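Putative phosphonate binding protein for ABC transporter (Prochlorococcus marinus str. MIT 9301, PDB 5LQ5) binds inorganic phosphite strongly, and methylphosphonate and phosphate only very weakly, probably as the periplasmic solute-binding component of an ABC transporter. Local coordinates at residues G212-E215 with G221-K224; I79-R84 with S228-L233; F119-E124 with Y135-A140; K88-V93 with S126-L131; T51-R54 with L60-F63. All coordinates share one frame; numbering follows the deposited sequence. Where two conformers were deposited one is given.

Interaction 1: G212-E215 with G221-K224; sequences GDLE and GFTK
A single carboxylate oxygen, Glu215 OE2, takes both direct hydrogen bonds between residues 212-215 and 221-224, where a short turn leads from helix 214-218 to helix 222-231. Thr223 N gives the straighter one, 2.9 Å to Glu215 OE2 with an N-H...O angle of 163°, arriving nearly in line with the C-O bond. The hydroxyl comes in on the syn side, Thr223 OG1 lying 2.8 Å from Glu215 OE2 and 32° out of the carboxylate plane, on the same face as the amide. Bending of the Glu215 chain at chi2 (85°) carries the carboxylate across to the threonine.

Two waters extend this polar network. One donates to Thr223 OG1 over 2.6 Å and accepts from Leu214 N; the other donates to Glu215 OE2 and accepts from Lys224 N.

The apolar part is small and lies on the buried side, where Leu214 CB packs at 4.0 Å from Phe222 CD2. The Phe222 ring in turn stacks on that of Phe218.

A glutamine in place of Glu215 would probably weaken the grip on Thr223 by removing the negative charge from the start of the second helix. Gly221 is the N-cap residue of that helix, and the carboxylate meets amides of its first turn, Thr223 N directly and Lys224 N through water; its charge is likely to be stabilised by the helix dipole.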
# COMPACT_ATOMS: atom_id res chain seq x y z
N GLY A 212 -4.64 -3.03 -20.16
CA GLY A 212 -5.62 -3.79 -20.95
C GLY A 212 -5.15 -4.17 -22.33
O GLY A 212 -5.80 -4.97 -22.99
N ASP A 213 -4.03 -3.61 -22.77
CA ASP A 213 -3.57 -3.81 -24.16
C ASP A 213 -2.35 -4.68 -24.36
O ASP A 213 -1.67 -4.60 -25.40
CB ASP A 213 -3.32 -2.46 -24.83
CG ASP A 213 -2.28 -1.60 -24.10
OD1 ASP A 213 -1.28 -2.10 -23.54
OD2 ASP A 213 -2.48 -0.37 -24.08
N LEU A 214 -2.06 -5.51 -23.37
CA LEU A 214 -0.82 -6.26 -23.42
C LEU A 214 -0.72 -7.24 -24.59
O LEU A 214 0.38 -7.44 -25.11
CB LEU A 214 -0.53 -6.94 -22.08
CG LEU A 214 -0.34 -5.92 -20.95
CD1 LEU A 214 -0.06 -6.68 -19.67
CD2 LEU A 214 0.77 -4.91 -21.21
N GLU A 215 -1.85 -7.80 -25.00
CA GLU A 215 -1.90 -8.73 -26.16
C GLU A 215 -1.33 -8.16 -27.45
O GLU A 215 -0.67 -8.89 -28.19
CB GLU A 215 -3.31 -9.22 -26.44
CG GLU A 215 -3.61 -10.51 -25.73
CD GLU A 215 -4.08 -10.28 -24.32
OE1 GLU A 215 -4.86 -9.33 -24.12
OE2 GLU A 215 -3.66 -11.03 -23.41
N GLY A 221 -3.22 -14.27 -25.42
CA GLY A 221 -3.14 -15.10 -24.21
C GLY A 221 -2.12 -14.64 -23.18
O GLY A 221 -2.03 -15.24 -22.11
N PHE A 222 -1.36 -13.58 -23.48
CA PHE A 222 -0.31 -13.09 -22.57
C PHE A 222 -0.86 -12.67 -21.22
O PHE A 222 -0.32 -13.06 -20.19
CB PHE A 222 0.49 -11.93 -23.18
CG PHE A 222 1.62 -11.45 -22.30
CD1 PHE A 222 2.84 -12.14 -22.27
CD2 PHE A 222 1.48 -10.34 -21.47
CE1 PHE A 222 3.88 -11.72 -21.44
CE2 PHE A 222 2.52 -9.91 -20.65
CZ PHE A 222 3.72 -10.59 -20.64
N THR A 223 -1.93 -11.90 -21.21
CA THR A 223 -2.49 -11.44 -19.91
C THR A 223 -2.91 -12.61 -19.03
O THR A 223 -2.63 -12.63 -17.86
CB THR A 223 -3.68 -10.47 -20.09
OG1 THR A 223 -3.35 -9.51 -21.08
CG2 THR A 223 -3.99 -9.74 -18.80
N LYS A 224 -3.56 -13.59 -19.64
CA LYS A 224 -3.91 -14.84 -18.96
C LYS A 224 -2.67 -15.58 -18.39
O LYS A 224 -2.70 -16.05 -17.26
CB LYS A 224 -4.72 -15.76 -19.89
CG LYS A 224 -5.39 -16.91 -19.13
CD LYS A 224 -6.80 -17.19 -19.65
CE LYS A 224 -7.79 -16.13 -19.19
NZ LYS A 224 -9.18 -16.44 -19.61
O HOH W 1 -3.88 -6.96 -21.22
O HOH W 2 -5.02 -13.24 -22.25

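Interaction 2: I79-R84 with S228-L233; sequences IVIAQR and SVILNL
The methyl group of Ala82 is the bump at the centre of this contact. It enters a shallow hollow on helix 222-231 formed by two adjacent side chains: Ala82 CB lies 3.9 Å from Ile230 CG2 and 4.1 Å from Leu231 CD2. Such a short side chain brings strand and helix close, with the CA atoms of Ala82 and Leu231 7.0 Å apart. Beside it, Ile81 offers its branch methyl, CG2, which meets Ile230 CD1 at 3.9 Å, the two isoleucines crossing at about a right angle. Ile230 thus uses both ends of its fork, CG2 on the alanine and the tip of the longer arm on the isoleucine.

Two consecutive strand residues can both touch the same helix because the strand carries a classic beta bulge. Ile81 leaves the extended conformation (psi -52°), and both Ile81 and Ala82 make backbone hydrogen bonds to Trp208 of the antiparallel neighbour. No polar bond joins the two segments; the contact is apolar packing of methyl groups.

Around it, Ile81 also rests on Trp208 and Ala210 of strand 207-210, while Ile230 continues onto Phe26 of helix 16-34 and Phe252 of strand 252-253, so that helix 222-231 packs against one face of the six-stranded sheet.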
# COMPACT_ATOMS: atom_id res chain seq x y z
N ILE A 79 -6.93 -4.04 -16.02
CA ILE A 79 -7.27 -5.35 -15.44
C ILE A 79 -6.76 -5.54 -14.02
O ILE A 79 -5.57 -5.46 -13.77
CB ILE A 79 -6.66 -6.50 -16.29
CG1 ILE A 79 -6.97 -6.33 -17.79
CG2 ILE A 79 -7.10 -7.87 -15.78
CD1 ILE A 79 -8.42 -6.42 -18.16
N VAL A 80 -7.66 -5.88 -13.10
CA VAL A 80 -7.28 -6.38 -11.77
C VAL A 80 -6.78 -7.80 -11.88
O VAL A 80 -7.50 -8.70 -12.32
CB VAL A 80 -8.40 -6.28 -10.72
CG1 VAL A 80 -7.89 -6.71 -9.37
CG2 VAL A 80 -8.93 -4.88 -10.65
N ILE A 81 -5.53 -8.01 -11.43
CA ILE A 81 -4.82 -9.30 -11.64
C ILE A 81 -4.82 -10.23 -10.44
O ILE A 81 -5.14 -11.40 -10.59
CB ILE A 81 -3.37 -9.05 -12.12
CG1 ILE A 81 -3.35 -8.40 -13.51
CG2 ILE A 81 -2.52 -10.32 -12.10
CD1 ILE A 81 -3.71 -9.33 -14.66
N ALA A 82 -4.42 -9.73 -9.28
CA ALA A 82 -4.20 -10.54 -8.08
C ALA A 82 -4.06 -9.68 -6.83
O ALA A 82 -3.87 -8.46 -6.90
CB ALA A 82 -2.95 -11.38 -8.25
N GLN A 83 -4.15 -10.32 -5.68
CA GLN A 83 -3.95 -9.72 -4.37
C GLN A 83 -3.37 -10.80 -3.46
O GLN A 83 -3.19 -11.94 -3.90
CB GLN A 83 -5.26 -9.15 -3.81
CG GLN A 83 -6.28 -10.23 -3.42
CD GLN A 83 -7.65 -9.75 -2.99
OE1 GLN A 83 -7.77 -8.81 -2.24
NE2 GLN A 83 -8.69 -10.46 -3.42
N ARG A 84 -3.09 -10.45 -2.22
CA ARG A 84 -2.77 -11.43 -1.15
C ARG A 84 -4.01 -11.75 -0.35
O ARG A 84 -4.98 -11.01 -0.37
CB ARG A 84 -1.66 -10.92 -0.24
CG ARG A 84 -0.42 -10.44 -0.99
CD ARG A 84 0.51 -9.57 -0.15
NE ARG A 84 -0.16 -8.34 0.28
CZ ARG A 84 0.42 -7.38 1.00
NH1 ARG A 84 1.67 -7.49 1.41
NH2 ARG A 84 -0.27 -6.29 1.30
N SER A 228 -1.63 -16.13 -14.45
CA SER A 228 -1.29 -17.50 -14.06
C SER A 228 0.05 -17.60 -13.34
O SER A 228 0.16 -18.23 -12.29
CB SER A 228 -1.29 -18.41 -15.30
OG SER A 228 -1.29 -19.77 -14.91
N VAL A 229 1.06 -16.93 -13.87
CA VAL A 229 2.39 -16.93 -13.23
C VAL A 229 2.31 -16.38 -11.81
O VAL A 229 2.83 -16.95 -10.86
CB VAL A 229 3.43 -16.14 -14.06
CG1 VAL A 229 4.72 -15.86 -13.29
CG2 VAL A 229 3.72 -16.89 -15.35
N ILE A 230 1.61 -15.27 -11.66
CA ILE A 230 1.52 -14.61 -10.34
C ILE A 230 0.71 -15.49 -9.36
O ILE A 230 1.11 -15.69 -8.21
CB ILE A 230 0.93 -13.18 -10.48
CG1 ILE A 230 1.90 -12.27 -11.28
CG2 ILE A 230 0.64 -12.58 -9.10
CD1 ILE A 230 1.32 -10.91 -11.67
N LEU A 231 -0.41 -16.03 -9.82
CA LEU A 231 -1.25 -16.87 -8.97
C LEU A 231 -0.61 -18.22 -8.62
O LEU A 231 -0.97 -18.85 -7.63
CB LEU A 231 -2.61 -17.10 -9.64
CG LEU A 231 -3.49 -15.87 -9.79
CD1 LEU A 231 -4.72 -16.21 -10.63
CD2 LEU A 231 -3.91 -15.31 -8.44
N ASN A 232 0.33 -18.66 -9.44
CA ASN A 232 0.96 -19.99 -9.24
C ASN A 232 2.30 -19.94 -8.52
O ASN A 232 2.94 -20.98 -8.33
CB ASN A 232 1.08 -20.74 -10.57
CG ASN A 232 -0.26 -21.21 -11.11
OD1 ASN A 232 -1.12 -21.61 -10.37
ND2 ASN A 232 -0.40 -21.21 -12.42
N LEU A 233 2.73 -18.75 -8.11
CA LEU A 233 3.90 -18.62 -7.25
C LEU A 233 3.71 -19.50 -6.00
O LEU A 233 2.68 -19.49 -5.32
CB LEU A 233 4.20 -17.17 -6.86
CG LEU A 233 4.76 -16.26 -7.95
CD1 LEU A 233 4.76 -14.81 -7.47
CD2 LEU A 233 6.15 -16.67 -8.39

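Interaction 3: F119-E124 with Y135-A140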
# COMPACT_ATOMS: atom_id res chain seq x y z
N PHE A 119 0.06 14.98 14.65
CA PHE A 119 -0.35 13.70 14.03
C PHE A 119 0.10 13.68 12.57
O PHE A 119 -0.04 14.68 11.85
CB PHE A 119 -1.87 13.50 14.10
CG PHE A 119 -2.32 12.18 13.58
CD1 PHE A 119 -2.38 11.08 14.42
CD2 PHE A 119 -2.57 11.99 12.24
CE1 PHE A 119 -2.74 9.82 13.95
CE2 PHE A 119 -2.94 10.76 11.75
CZ PHE A 119 -3.00 9.67 12.59
N THR A 120 0.67 12.55 12.15
CA THR A 120 1.01 12.35 10.72
C THR A 120 0.34 11.08 10.14
O THR A 120 0.35 10.01 10.74
CB THR A 120 2.51 12.32 10.44
OG1 THR A 120 2.75 12.36 9.02
CG2 THR A 120 3.22 11.10 11.05
N PHE A 121 -0.22 11.25 8.97
CA PHE A 121 -0.60 10.19 8.10
C PHE A 121 0.60 9.79 7.23
O PHE A 121 1.67 10.42 7.25
CB PHE A 121 -1.70 10.67 7.15
CG PHE A 121 -3.02 11.01 7.82
CD1 PHE A 121 -3.85 10.01 8.31
CD2 PHE A 121 -3.42 12.31 7.93
CE1 PHE A 121 -5.07 10.33 8.85
CE2 PHE A 121 -4.62 12.63 8.50
CZ PHE A 121 -5.43 11.65 8.96
N GLY A 122 0.41 8.74 6.47
CA GLY A 122 1.29 8.41 5.35
C GLY A 122 1.02 9.28 4.13
O GLY A 122 0.64 10.44 4.25
N SER A 123 1.18 8.70 2.94
CA SER A 123 0.83 9.42 1.72
C SER A 123 -0.60 9.92 1.77
O SER A 123 -1.48 9.23 2.25
CB SER A 123 0.98 8.54 0.49
OG SER A 123 0.49 9.19 -0.70
N GLU A 124 -0.81 11.09 1.16
CA GLU A 124 -2.17 11.62 1.03
C GLU A 124 -3.09 10.61 0.35
O GLU A 124 -4.28 10.61 0.60
CB GLU A 124 -2.16 12.89 0.17
CG GLU A 124 -1.42 14.10 0.78
CD GLU A 124 0.08 14.18 0.49
OE1 GLU A 124 0.71 13.17 0.07
OE2 GLU A 124 0.64 15.30 0.69
N TYR A 135 -11.09 8.07 7.94
CA TYR A 135 -12.44 7.55 8.09
C TYR A 135 -12.74 7.17 9.55
O TYR A 135 -13.78 7.55 10.09
CB TYR A 135 -12.65 6.36 7.13
CG TYR A 135 -14.00 5.72 7.14
CD1 TYR A 135 -15.09 6.33 6.52
CD2 TYR A 135 -14.17 4.46 7.66
CE1 TYR A 135 -16.32 5.71 6.49
CE2 TYR A 135 -15.38 3.82 7.64
CZ TYR A 135 -16.45 4.44 7.04
OH TYR A 135 -17.64 3.78 7.03
N PHE A 136 -11.85 6.41 10.15
CA PHE A 136 -12.03 5.94 11.54
C PHE A 136 -11.94 7.07 12.56
O PHE A 136 -12.75 7.15 13.51
CB PHE A 136 -11.09 4.80 11.89
CG PHE A 136 -11.29 3.56 11.06
CD1 PHE A 136 -12.54 2.96 10.91
CD2 PHE A 136 -10.20 3.00 10.42
CE1 PHE A 136 -12.69 1.82 10.14
CE2 PHE A 136 -10.34 1.86 9.64
CZ PHE A 136 -11.58 1.26 9.49
N LEU A 137 -10.99 7.97 12.35
CA LEU A 137 -10.87 9.17 13.19
C LEU A 137 -12.19 9.94 13.19
O LEU A 137 -12.74 10.31 14.24
CB LEU A 137 -9.75 10.09 12.70
CG LEU A 137 -8.35 9.63 13.11
CD1 LEU A 137 -7.28 10.23 12.21
CD2 LEU A 137 -8.06 9.99 14.56
N ASN A 138 -12.72 10.15 11.99
CA ASN A 138 -13.98 10.87 11.80
C ASN A 138 -15.15 10.20 12.51
O ASN A 138 -15.99 10.86 13.09
CB ASN A 138 -14.31 11.08 10.33
CG ASN A 138 -13.41 12.07 9.62
OD1 ASN A 138 -12.54 12.75 10.19
ND2 ASN A 138 -13.58 12.13 8.33
N GLN A 139 -15.17 8.88 12.49
CA GLN A 139 -16.21 8.12 13.20
C GLN A 139 -16.15 8.34 14.71
O GLN A 139 -17.17 8.37 15.37
CB GLN A 139 -16.10 6.64 12.90
CG GLN A 139 -16.66 6.28 11.52
CD GLN A 139 -16.72 4.79 11.27
OE1 GLN A 139 -15.87 4.03 11.74
NE2 GLN A 139 -17.73 4.36 10.52
N ALA A 140 -14.93 8.52 15.21
CA ALA A 140 -14.68 8.91 16.65
C ALA A 140 -14.89 10.41 16.98
O ALA A 140 -14.67 10.84 18.13
CB ALA A 140 -13.26 8.52 17.03
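Phe119 holds its ring anti to the backbone N (chi1 -176°), whereas Phe121, two residues on, turns its ring back beside its own N (chi1 -66°), and these different settings bring both rings to the same methyl group, CD1 of Leu137. The three residues join the first strand of a beta-alpha-beta unit, strand 119-121, helix 127-139 and strand 153-154, to the helix that packs over it.

Leu137 points from the helix toward the strand and approaches Phe121 from the opposite direction. Its CD1 sits 4.0 Å from Phe121 CZ, at the outer end of that ring, and 4.3 Å from Phe119 CZ. The methyl lies obliquely to both rings. The phenylalanines also brace one another: Phe119 CE2 stands 3.5 Å above the plane of the Phe121 ring, over its centre, which probably limits the turning of the rings.

More of the hydrophobic layer comes from nearby. Phe119 stacks on Phe147, and Phe121 runs along earlier turns of the same helix, touching Arg130 and Pro133. On the other side of the strand Thr120 packs against helix 158-167, so the strand is covered on both faces by helices. The Thr120 hydroxyl turns back to the main chain: Thr120 OG1 donates to Phe121 O over 2.8 Å, in the carbonyl plane and on a lone pair, at a C=O...O angle of 133°.

Interaction 4: K88-V93 with S126-L131; sequences KEFKSV and STSGRL. With PO3 (phosphite ion), chain B.
Ser92 reaches from strand 92-97 to a main-chain carbonyl in a helical turn that is itself irregular, a pi-type turn at residues 127-131 in which Leu131 N bonds back to Ser126 O. Ser92 OG donates to Ser128 O over 2.6 Å, in the carbonyl plane on a lone pair, at 115° to the C=O bond. The turn opens helix 127-139 in this type II periplasmic-binding-protein fold and holds the phosphite at its N-terminal end.

The grip on the ion is divided by oxygen. Ser128 sets its OG between backbone N and carbonyl carbon (chi1 69°), which lets Ser128 N, at 2.9 Å, and Ser128 OG, at 2.7 Å, share phosphite O1. Ser126 is the N-cap residue: its OG accepts from Gly129 N at 2.8 Å and donates to phosphite O3 at 2.7 Å. Tyr46 OH and His158 NE2 are also hydrogen-bonded to the ion.

Phe90 lies with its ring edge against Ser128 CB, and Tyr206 of the pocket meets Phe90 edge-to-face. Ser92 OG is also bonded to Tyr203 OH; an alanine in place of Ser92 would probably leave Ser128 O without this donor and the turn that presents the ligand-binding groups less firmly placed. Phosphite O2 is met twice by Thr127, from Thr127 N at 2.8 Å with an angle of 167° and from Thr127 OG1, also at 2.8 Å.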
# COMPACT_ATOMS: atom_id res chain seq x y z
N LYS A 88 -7.71 -8.85 1.45
CA LYS A 88 -9.16 -8.91 1.66
C LYS A 88 -9.62 -8.44 3.05
O LYS A 88 -10.77 -8.04 3.20
CB LYS A 88 -9.73 -10.33 1.39
CG LYS A 88 -9.93 -10.63 -0.10
CD LYS A 88 -10.82 -11.86 -0.31
CE LYS A 88 -10.03 -13.13 -0.49
NZ LYS A 88 -10.92 -14.32 -0.41
N GLU A 89 -8.73 -8.54 4.03
CA GLU A 89 -8.99 -8.23 5.45
C GLU A 89 -7.84 -7.41 6.08
O GLU A 89 -7.28 -7.77 7.14
CB GLU A 89 -9.27 -9.51 6.26
CG GLU A 89 -8.12 -10.52 6.29
CD GLU A 89 -8.41 -11.78 5.49
OE1 GLU A 89 -8.76 -11.64 4.30
OE2 GLU A 89 -8.32 -12.90 6.04
N PHE A 90 -7.50 -6.32 5.39
CA PHE A 90 -6.32 -5.52 5.71
C PHE A 90 -6.66 -4.57 6.87
O PHE A 90 -7.79 -4.15 7.02
CB PHE A 90 -5.83 -4.74 4.48
CG PHE A 90 -4.36 -4.48 4.49
CD1 PHE A 90 -3.48 -5.48 4.12
CD2 PHE A 90 -3.81 -3.26 4.92
CE1 PHE A 90 -2.13 -5.32 4.19
CE2 PHE A 90 -2.43 -3.09 4.96
CZ PHE A 90 -1.58 -4.13 4.61
N LYS A 91 -5.64 -4.22 7.64
CA LYS A 91 -5.76 -3.35 8.81
C LYS A 91 -4.65 -2.30 8.90
O LYS A 91 -3.54 -2.50 8.41
CB LYS A 91 -5.75 -4.16 10.12
CG LYS A 91 -6.85 -5.17 10.20
CD LYS A 91 -6.62 -6.05 11.43
CE LYS A 91 -7.76 -7.04 11.60
NZ LYS A 91 -7.57 -7.78 12.88
N SER A 92 -5.00 -1.18 9.53
CA SER A 92 -4.03 -0.19 9.94
C SER A 92 -3.77 -0.30 11.43
O SER A 92 -4.57 -0.85 12.20
CB SER A 92 -4.53 1.23 9.65
OG SER A 92 -4.85 1.42 8.27
N VAL A 93 -2.67 0.31 11.82
CA VAL A 93 -2.35 0.61 13.21
C VAL A 93 -2.14 2.10 13.41
O VAL A 93 -1.63 2.83 12.53
CB VAL A 93 -1.12 -0.15 13.73
CG1 VAL A 93 -1.40 -1.65 13.69
CG2 VAL A 93 0.17 0.19 12.96
N SER A 126 -2.69 7.20 0.41
CA SER A 126 -2.56 5.86 1.06
C SER A 126 -3.89 5.37 1.65
O SER A 126 -4.61 6.13 2.32
CB SER A 126 -1.51 5.87 2.16
OG SER A 126 -1.45 4.60 2.80
N THR A 127 -4.24 4.13 1.35
CA THR A 127 -5.40 3.48 1.93
C THR A 127 -5.22 3.25 3.45
O THR A 127 -6.03 3.72 4.26
CB THR A 127 -5.68 2.12 1.23
OG1 THR A 127 -5.50 2.27 -0.20
CG2 THR A 127 -7.11 1.67 1.55
N SER A 128 -4.16 2.51 3.77
CA SER A 128 -3.85 2.13 5.16
C SER A 128 -3.16 3.20 6.00
O SER A 128 -3.16 3.14 7.23
CB SER A 128 -3.03 0.85 5.16
OG SER A 128 -1.72 1.05 4.66
N GLY A 129 -2.63 4.21 5.32
CA GLY A 129 -1.91 5.29 5.97
C GLY A 129 -2.64 6.61 5.98
O GLY A 129 -2.22 7.54 6.64
N ARG A 130 -3.76 6.69 5.28
CA ARG A 130 -4.52 7.94 5.24
C ARG A 130 -6.02 7.75 5.17
O ARG A 130 -6.73 8.21 6.06
CB ARG A 130 -4.06 8.87 4.12
CG ARG A 130 -4.62 10.28 4.20
CD ARG A 130 -5.97 10.43 3.53
NE ARG A 130 -6.55 11.75 3.82
CZ ARG A 130 -6.23 12.89 3.19
NH1 ARG A 130 -5.39 12.89 2.17
NH2 ARG A 130 -6.78 14.04 3.59
N LEU A 131 -6.52 7.13 4.09
CA LEU A 131 -7.95 7.09 3.83
C LEU A 131 -8.70 6.44 4.98
O LEU A 131 -9.66 7.02 5.54
CB LEU A 131 -8.25 6.39 2.51
CG LEU A 131 -9.72 6.48 2.07
CD1 LEU A 131 -10.07 7.87 1.54
CD2 LEU A 131 -10.08 5.37 1.07
P PO3 B . -1.68 1.69 0.82
O1 PO3 B . -2.39 1.05 2.06
O2 PO3 B . -2.66 2.41 -0.19
O3 PO3 B . -0.52 2.63 1.26

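Interaction 5: T51-R54 with L60-F63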
# COMPACT_ATOMS: atom_id res chain seq x y z
N THR A 51 -0.10 8.12 -12.35
CA THR A 51 0.09 8.83 -13.64
C THR A 51 1.01 8.03 -14.60
O THR A 51 0.79 7.99 -15.78
CB THR A 51 0.68 10.23 -13.35
OG1 THR A 51 -0.25 10.96 -12.53
CG2 THR A 51 0.99 11.00 -14.65
N GLY A 52 1.99 7.32 -14.08
CA GLY A 52 2.86 6.47 -14.91
C GLY A 52 2.06 5.32 -15.54
O GLY A 52 2.30 4.87 -16.66
N PHE A 53 1.07 4.86 -14.80
CA PHE A 53 0.17 3.81 -15.31
C PHE A 53 -0.70 4.42 -16.42
O PHE A 53 -0.78 3.86 -17.51
CB PHE A 53 -0.65 3.17 -14.20
CG PHE A 53 -1.43 1.97 -14.64
CD1 PHE A 53 -0.82 0.73 -14.76
CD2 PHE A 53 -2.75 2.09 -15.01
CE1 PHE A 53 -1.55 -0.37 -15.18
CE2 PHE A 53 -3.47 1.00 -15.45
CZ PHE A 53 -2.87 -0.23 -15.55
N ARG A 54 -1.30 5.58 -16.14
CA ARG A 54 -2.14 6.27 -17.12
C ARG A 54 -1.40 6.56 -18.43
O ARG A 54 -1.98 6.37 -19.51
CB ARG A 54 -2.73 7.56 -16.54
CG ARG A 54 -3.66 8.29 -17.51
CD ARG A 54 -4.09 9.63 -16.97
NE ARG A 54 -2.98 10.56 -16.72
CZ ARG A 54 -2.38 11.32 -17.63
NH1 ARG A 54 -2.73 11.29 -18.93
NH2 ARG A 54 -1.41 12.12 -17.23
N LEU A 60 2.37 -3.05 -15.27
CA LEU A 60 1.93 -3.94 -14.23
C LEU A 60 2.37 -3.32 -12.91
O LEU A 60 3.56 -3.16 -12.68
CB LEU A 60 2.56 -5.31 -14.37
CG LEU A 60 2.25 -6.31 -13.25
CD1 LEU A 60 0.78 -6.71 -13.21
CD2 LEU A 60 3.14 -7.54 -13.47
N VAL A 61 1.43 -2.92 -12.08
CA VAL A 61 1.71 -2.10 -10.89
C VAL A 61 1.05 -2.65 -9.64
O VAL A 61 -0.11 -3.02 -9.67
CB VAL A 61 1.25 -0.64 -11.10
CG1 VAL A 61 1.51 0.22 -9.88
CG2 VAL A 61 1.95 -0.02 -12.29
N TRP A 62 1.84 -2.72 -8.58
CA TRP A 62 1.40 -3.02 -7.22
C TRP A 62 0.84 -1.75 -6.59
O TRP A 62 1.60 -0.83 -6.23
CB TRP A 62 2.55 -3.58 -6.44
CG TRP A 62 2.28 -4.03 -5.04
CD1 TRP A 62 2.79 -3.47 -3.90
CD2 TRP A 62 1.47 -5.12 -4.62
NE1 TRP A 62 2.36 -4.15 -2.78
CE2 TRP A 62 1.55 -5.17 -3.19
CE3 TRP A 62 0.66 -6.05 -5.28
CZ2 TRP A 62 0.85 -6.11 -2.44
CZ3 TRP A 62 -0.03 -7.00 -4.51
CH2 TRP A 62 0.10 -7.02 -3.10
N PHE A 63 -0.48 -1.67 -6.60
CA PHE A 63 -1.22 -0.53 -6.09
C PHE A 63 -1.80 -0.81 -4.69
O PHE A 63 -2.02 -1.98 -4.30
CB PHE A 63 -2.39 -0.17 -7.02
CG PHE A 63 -2.02 0.68 -8.20
CD1 PHE A 63 -1.52 1.97 -8.02
CD2 PHE A 63 -2.15 0.20 -9.50
CE1 PHE A 63 -1.17 2.77 -9.11
CE2 PHE A 63 -1.84 1.00 -10.58
CZ PHE A 63 -1.32 2.29 -10.39
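Phe53 of helix 46-54 meets Phe63 and Val61 of strand 60-63 in a wholly apolar contact. The two rings form a T-shaped pair, the edge of Phe63 turned to the face of Phe53, with centroids 5.8 Å apart and planes at 81°. The touching corner of Phe63 lies near the root of the other side chain: Phe63 CZ is 4.0 Å from Phe53 CB, and Phe63 CE2 is 4.2 Å from Phe53 CG. Val61 adds a methyl group, its CG2 reaching Phe53 CD1 at 3.8 Å.

What sets these groups is partly the strand itself. Val61 and Phe63, two residues apart, both point toward the helix, and Val61 CG1 lies 3.4 Å above the plane of the Phe63 ring, over its centre. That methyl helps to keep the ring on edge to Phe53. On the helix, Phe53 swings its ring anti to the backbone N (chi1 -172°), which carries it over the sheet.

A second shell surrounds the trio. Val209 of the adjacent strand 207-210 touches both rings, Thr75 and Ser78 border Phe53, and Ala71 of helix 65-74 packs on Phe63. Phe53 O accepts from Gln211 NE2, a polar tie between the helix and the residue just past that neighbouring strand.

Helix 46-54 begins with Tyr46 and strand 60-63 leads into Gly64, both residues of the phosphite pocket. The contact therefore joins a helix that starts at one pocket residue to a strand that leads into another, through apolar packing and an edge-to-face ring pair, with no hydrogen bond between the segments.

Overall arrangement
The five contacts divide between the two lobes of the binding protein and the cleft. Interactions 1, 2 and 5 belong to the lobe of the six-stranded sheet: 1 and 2 share helix 222-231, while 2 and 5 reach the same sheet and touch through Arg84 and Trp62. Interaction 3 lies on the five-stranded sheet, its centre about 38 Å from that of interaction 1, and shares helix 127-139 with interaction 4. Chemistry follows place. The buried contacts 2, 3 and 5 are apolar, methyl on methyl in 2, methyl on aromatic rings in 3, and a T-shaped ring pair with a valine methyl in 5; interaction 1, partly buried, relies on a carboxylate and waters; interaction 4, buried at the phosphite, is the polar core contact.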